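PDB 3HL6: pathogenicity island protein from Staphylococcus aureus subsp. aureus, which is of unknown function but is encoded by a staphylococcal pathogenicity island. Local coordinates for residues L24-F35 against Y46-F54. Sequence-based numbering, arbitrary orientation.
Sequences LLERSKVQPCCF and YVMMNSKLF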
loop_
_atom_site.group_PDB
_atom_site.type_symbol
_atom_site.label_atom_id
_atom_site.label_comp_id
_atom_site.label_asym_id
_atom_site.label_seq_id
_atom_site.Cartn_x
_atom_site.Cartn_y
_atom_site.Cartn_z
ATOM N N LEU B 24 -14.864 -2.397 1.678
ATOM C CA LEU B 24 -16.107 -2.944 1.147
ATOM C C LEU B 24 -16.166 -4.471 1.180
ATOM O O LEU B 24 -17.125 -5.070 0.680
ATOM C CB LEU B 24 -16.328 -2.442 -0.271
ATOM C CG LEU B 24 -16.676 -0.956 -0.275
ATOM C CD1 LEU B 24 -16.531 -0.365 -1.676
ATOM C CD2 LEU B 24 -18.075 -0.753 0.291
ATOM N N LEU B 25 -15.135 -5.079 1.767
ATOM C CA LEU B 25 -14.910 -6.516 1.665
ATOM C C LEU B 25 -16.074 -7.353 2.227
ATOM O O LEU B 25 -16.685 -8.162 1.518
ATOM C CB LEU B 25 -13.608 -6.877 2.390
ATOM C CG LEU B 25 -13.207 -8.357 2.401
ATOM C CD1 LEU B 25 -13.668 -8.942 1.119
ATOM C CD2 LEU B 25 -11.719 -8.513 2.502
ATOM N N GLU B 26 -16.363 -7.157 3.510
ATOM C CA GLU B 26 -17.574 -7.690 4.138
ATOM C C GLU B 26 -18.868 -7.391 3.335
ATOM O O GLU B 26 -19.469 -8.292 2.737
ATOM C CB GLU B 26 -17.666 -7.181 5.586
ATOM C CG GLU B 26 -16.567 -7.769 6.503
ATOM C CD GLU B 26 -15.233 -6.952 6.529
ATOM O OE1 GLU B 26 -14.996 -6.089 5.594
ATOM O OE2 GLU B 26 -14.413 -7.185 7.490
ATOM N N ARG B 27 -19.278 -6.106 3.294
ATOM C CA ARG B 27 -20.427 -5.725 2.447
ATOM C C ARG B 27 -20.507 -6.470 1.095
ATOM O O ARG B 27 -21.607 -6.675 0.563
ATOM C CB ARG B 27 -20.426 -4.209 2.216
ATOM C CG ARG B 27 -21.503 -3.704 1.275
ATOM C CD ARG B 27 -22.891 -3.764 1.933
ATOM N NE ARG B 27 -22.945 -2.871 3.092
ATOM C CZ ARG B 27 -23.510 -1.662 3.082
ATOM N NH1 ARG B 27 -24.097 -1.205 1.978
ATOM N NH2 ARG B 27 -23.492 -0.914 4.179
ATOM N N SER B 28 -19.359 -6.874 0.539
ATOM C CA SER B 28 -19.305 -7.388 -0.838
ATOM C C SER B 28 -19.713 -8.860 -0.957
ATOM O O SER B 28 -20.138 -9.325 -2.036
ATOM C CB SER B 28 -17.915 -7.198 -1.435
ATOM O OG SER B 28 -17.129 -8.373 -1.283
ATOM N N LYS B 29 -19.578 -9.596 0.146
ATOM C CA LYS B 29 -20.017 -10.991 0.178
ATOM C C LYS B 29 -21.548 -11.136 0.031
ATOM O O LYS B 29 -22.033 -12.100 -0.571
ATOM C CB LYS B 29 -19.511 -11.688 1.442
ATOM C CG LYS B 29 -18.005 -11.789 1.522
ATOM C CD LYS B 29 -17.561 -12.944 2.426
ATOM C CE LYS B 29 -17.814 -12.629 3.889
ATOM N NZ LYS B 29 -17.821 -11.142 4.105
ATOM N N VAL B 30 -22.302 -10.176 0.563
ATOM C CA VAL B 30 -23.764 -10.189 0.416
ATOM C C VAL B 30 -24.260 -9.294 -0.719
ATOM O O VAL B 30 -25.348 -9.508 -1.261
ATOM C CB VAL B 30 -24.514 -9.838 1.745
ATOM C CG1 VAL B 30 -24.036 -10.725 2.894
ATOM C CG2 VAL B 30 -24.386 -8.355 2.084
ATOM N N GLN B 31 -23.457 -8.302 -1.089
ATOM C CA GLN B 31 -23.907 -7.280 -2.038
ATOM C C GLN B 31 -22.737 -6.746 -2.866
ATOM O O GLN B 31 -21.848 -6.082 -2.332
ATOM C CB GLN B 31 -24.621 -6.142 -1.287
ATOM C CG GLN B 31 -25.211 -5.065 -2.171
ATOM C CD GLN B 31 -26.354 -5.583 -3.029
ATOM O OE1 GLN B 31 -27.343 -6.113 -2.516
ATOM N NE2 GLN B 31 -26.222 -5.431 -4.346
ATOM N N PRO B 32 -22.724 -7.054 -4.174
ATOM C CA PRO B 32 -21.785 -6.471 -5.140
ATOM C C PRO B 32 -21.812 -4.939 -5.178
ATOM O O PRO B 32 -22.877 -4.328 -5.294
ATOM C CB PRO B 32 -22.251 -7.044 -6.478
ATOM C CG PRO B 32 -22.961 -8.286 -6.135
ATOM C CD PRO B 32 -23.627 -8.029 -4.811
ATOM N N CYS B 33 -20.635 -4.334 -5.054
ATOM C CA CYS B 33 -20.478 -2.893 -5.184
ATOM C C CYS B 33 -19.771 -2.627 -6.481
ATOM O O CYS B 33 -19.130 -3.503 -7.049
ATOM C CB CYS B 33 -19.639 -2.324 -4.043
ATOM S SG CYS B 33 -19.989 -3.114 -2.463
ATOM N N CYS B 34 -19.885 -1.405 -6.952
ATOM C CA CYS B 34 -19.519 -1.121 -8.307
ATOM C C CYS B 34 -19.211 0.368 -8.418
ATOM O O CYS B 34 -20.013 1.219 -8.023
ATOM C CB CYS B 34 -20.659 -1.526 -9.226
ATOM S SG CYS B 34 -20.278 -1.267 -10.930
ATOM N N PHE B 35 -18.028 0.696 -8.916
ATOM C CA PHE B 35 -17.648 2.094 -8.906
ATOM C C PHE B 35 -16.674 2.490 -9.996
ATOM O O PHE B 35 -16.207 1.659 -10.755
ATOM C CB PHE B 35 -17.163 2.523 -7.514
ATOM C CG PHE B 35 -15.961 1.787 -7.036
ATOM C CD1 PHE B 35 -16.088 0.567 -6.394
ATOM C CD2 PHE B 35 -14.701 2.309 -7.224
ATOM C CE1 PHE B 35 -14.973 -0.111 -5.936
ATOM C CE2 PHE B 35 -13.589 1.631 -6.766
ATOM C CZ PHE B 35 -13.729 0.425 -6.116
ATOM N N TYR B 46 -14.845 -0.703 -11.758
ATOM C CA TYR B 46 -14.408 -1.615 -10.687
ATOM C C TYR B 46 -15.584 -2.288 -10.021
ATOM O O TYR B 46 -16.570 -1.644 -9.694
ATOM C CB TYR B 46 -13.604 -0.879 -9.607
ATOM C CG TYR B 46 -12.466 -0.050 -10.145
ATOM C CD1 TYR B 46 -12.676 1.274 -10.538
ATOM C CD2 TYR B 46 -11.176 -0.584 -10.267
ATOM C CE1 TYR B 46 -11.638 2.042 -11.026
ATOM C CE2 TYR B 46 -10.124 0.187 -10.755
ATOM C CZ TYR B 46 -10.370 1.497 -11.141
ATOM O OH TYR B 46 -9.348 2.287 -11.630
ATOM N N VAL B 47 -15.466 -3.587 -9.787
ATOM C CA VAL B 47 -16.522 -4.330 -9.154
ATOM C C VAL B 47 -15.959 -5.095 -7.966
ATOM O O VAL B 47 -14.925 -5.765 -8.073
ATOM C CB VAL B 47 -17.179 -5.290 -10.152
ATOM C CG1 VAL B 47 -18.027 -6.306 -9.426
ATOM C CG2 VAL B 47 -18.021 -4.503 -11.179
ATOM N N MET B 48 -16.638 -4.974 -6.827
ATOM C CA MET B 48 -16.352 -5.780 -5.655
ATOM C C MET B 48 -17.419 -6.823 -5.561
ATOM O O MET B 48 -18.552 -6.514 -5.272
ATOM C CB MET B 48 -16.441 -4.933 -4.397
ATOM C CG MET B 48 -15.334 -3.950 -4.220
ATOM S SD MET B 48 -14.007 -4.693 -3.256
ATOM C CE MET B 48 -14.892 -5.716 -2.080
ATOM N N MET B 49 -17.074 -8.072 -5.770
ATOM C CA MET B 49 -18.073 -9.095 -5.644
ATOM C C MET B 49 -17.478 -10.280 -4.897
ATOM O O MET B 49 -16.451 -10.813 -5.280
ATOM C CB MET B 49 -18.551 -9.494 -7.029
ATOM C CG MET B 49 -19.653 -10.520 -7.047
ATOM S SD MET B 49 -20.327 -10.654 -8.710
ATOM C CE MET B 49 -20.413 -8.931 -9.194
ATOM N N ASN B 50 -18.124 -10.680 -3.814
ATOM C CA ASN B 50 -17.762 -11.911 -3.156
ATOM C C ASN B 50 -16.355 -11.812 -2.659
ATOM O O ASN B 50 -15.544 -12.696 -2.907
ATOM C CB ASN B 50 -17.878 -13.076 -4.124
ATOM C CG ASN B 50 -19.240 -13.751 -4.059
ATOM O OD1 ASN B 50 -19.585 -14.360 -3.054
ATOM N ND2 ASN B 50 -20.014 -13.639 -5.122
ATOM N N SER B 51 -16.061 -10.703 -1.984
ATOM C CA SER B 51 -14.716 -10.426 -1.465
ATOM C C SER B 51 -13.566 -10.263 -2.495
ATOM O O SER B 51 -12.393 -10.253 -2.107
ATOM C CB SER B 51 -14.344 -11.475 -0.392
ATOM O OG SER B 51 -14.232 -12.774 -0.952
ATOM N N LYS B 52 -13.874 -10.138 -3.783
ATOM C CA LYS B 52 -12.831 -9.904 -4.793
ATOM C C LYS B 52 -13.031 -8.580 -5.525
ATOM O O LYS B 52 -14.164 -8.078 -5.618
ATOM C CB LYS B 52 -12.756 -11.059 -5.791
ATOM C CG LYS B 52 -12.273 -12.376 -5.171
ATOM C CD LYS B 52 -12.381 -13.485 -6.193
ATOM C CE LYS B 52 -11.389 -14.601 -5.941
ATOM N NZ LYS B 52 -11.863 -15.413 -4.803
ATOM N N LEU B 53 -11.934 -7.988 -6.001
ATOM C CA LEU B 53 -12.013 -6.742 -6.764
ATOM C C LEU B 53 -11.702 -7.088 -8.203
ATOM O O LEU B 53 -10.771 -7.832 -8.463
ATOM C CB LEU B 53 -11.030 -5.701 -6.217
ATOM C CG LEU B 53 -10.898 -4.327 -6.906
ATOM C CD1 LEU B 53 -12.206 -3.557 -6.971
ATOM C CD2 LEU B 53 -9.867 -3.468 -6.216
ATOM N N PHE B 54 -12.518 -6.600 -9.132
ATOM C CA PHE B 54 -12.319 -6.832 -10.569
ATOM C C PHE B 54 -12.323 -5.492 -11.270
ATOM O O PHE B 54 -12.829 -4.507 -10.736
ATOM C CB PHE B 54 -13.430 -7.709 -11.174
ATOM C CG PHE B 54 -13.520 -9.068 -10.575
ATOM C CD1 PHE B 54 -12.741 -10.103 -11.054
ATOM C CD2 PHE B 54 -14.362 -9.307 -9.518
ATOM C CE1 PHE B 54 -12.808 -11.328 -10.493
ATOM C CE2 PHE B 54 -14.444 -10.534 -8.954
ATOM C CZ PHE B 54 -13.675 -11.544 -9.432
#
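Phe35 CG stands between its own backbone N and carbonyl carbon (chi1 61°), which lays the ring against Tyr46 CB, while Tyr46 CG lies beside its N, anti to the carbonyl carbon (chi1 -52°). Tyr46 CB is 3.8 Å from the centroid of the Phe35 ring, a CH-pi contact over one face. The two rings are near parallel yet slid apart, with little overlap. At the edge of the Phe35 ring lies Met48 CG, and Leu17 of helix 13-30 packs on both aromatic side chains. Met48 is bent at chi2 (-92°) and chi3, a bend that turns CE toward the C-terminal part of helix 13-30, where it reaches Ser28 CB at 3.4 Å and also touches Leu24.

Beneath these side chains runs a regular antiparallel ladder, the hairpin of strands 33-37 and 44-49, neighbours in the five-stranded mixed sheet. Cys33 with Met48 and Phe35 with Tyr46 are hydrogen-bonded pairs, the latter closed by Phe35 N to Tyr46 O and Tyr46 N to Phe35 O, both 2.9 Å. Cys34 and Val47 form the intervening non-hydrogen-bonded pair, their side chains meeting on the other face of the sheet. Beyond the ladder, Pro32 CB rests 3.8 Å from Met49 CE.

The type I' turn from Met49 to Lys52 is held from the helix by Ser28. Ser28 O accepts Asn50 N at 3.0 Å, the donor standing well above the carbonyl plane, and Ser28 OG accepts Ser51 N at 2.7 Å while donating to Leu25 O. Elsewhere on helix 13-30, Tyr21 OH hydrogen-bonds Ser51 O. Ser28 and Tyr21 thus tie the turn to the helix, while Phe35, Tyr46 and Met48 pack their shared sheet face against it; the example illustrates how one buried hydroxyl, both donating and accepting, can join a helical carbonyl to a beta-turn amide.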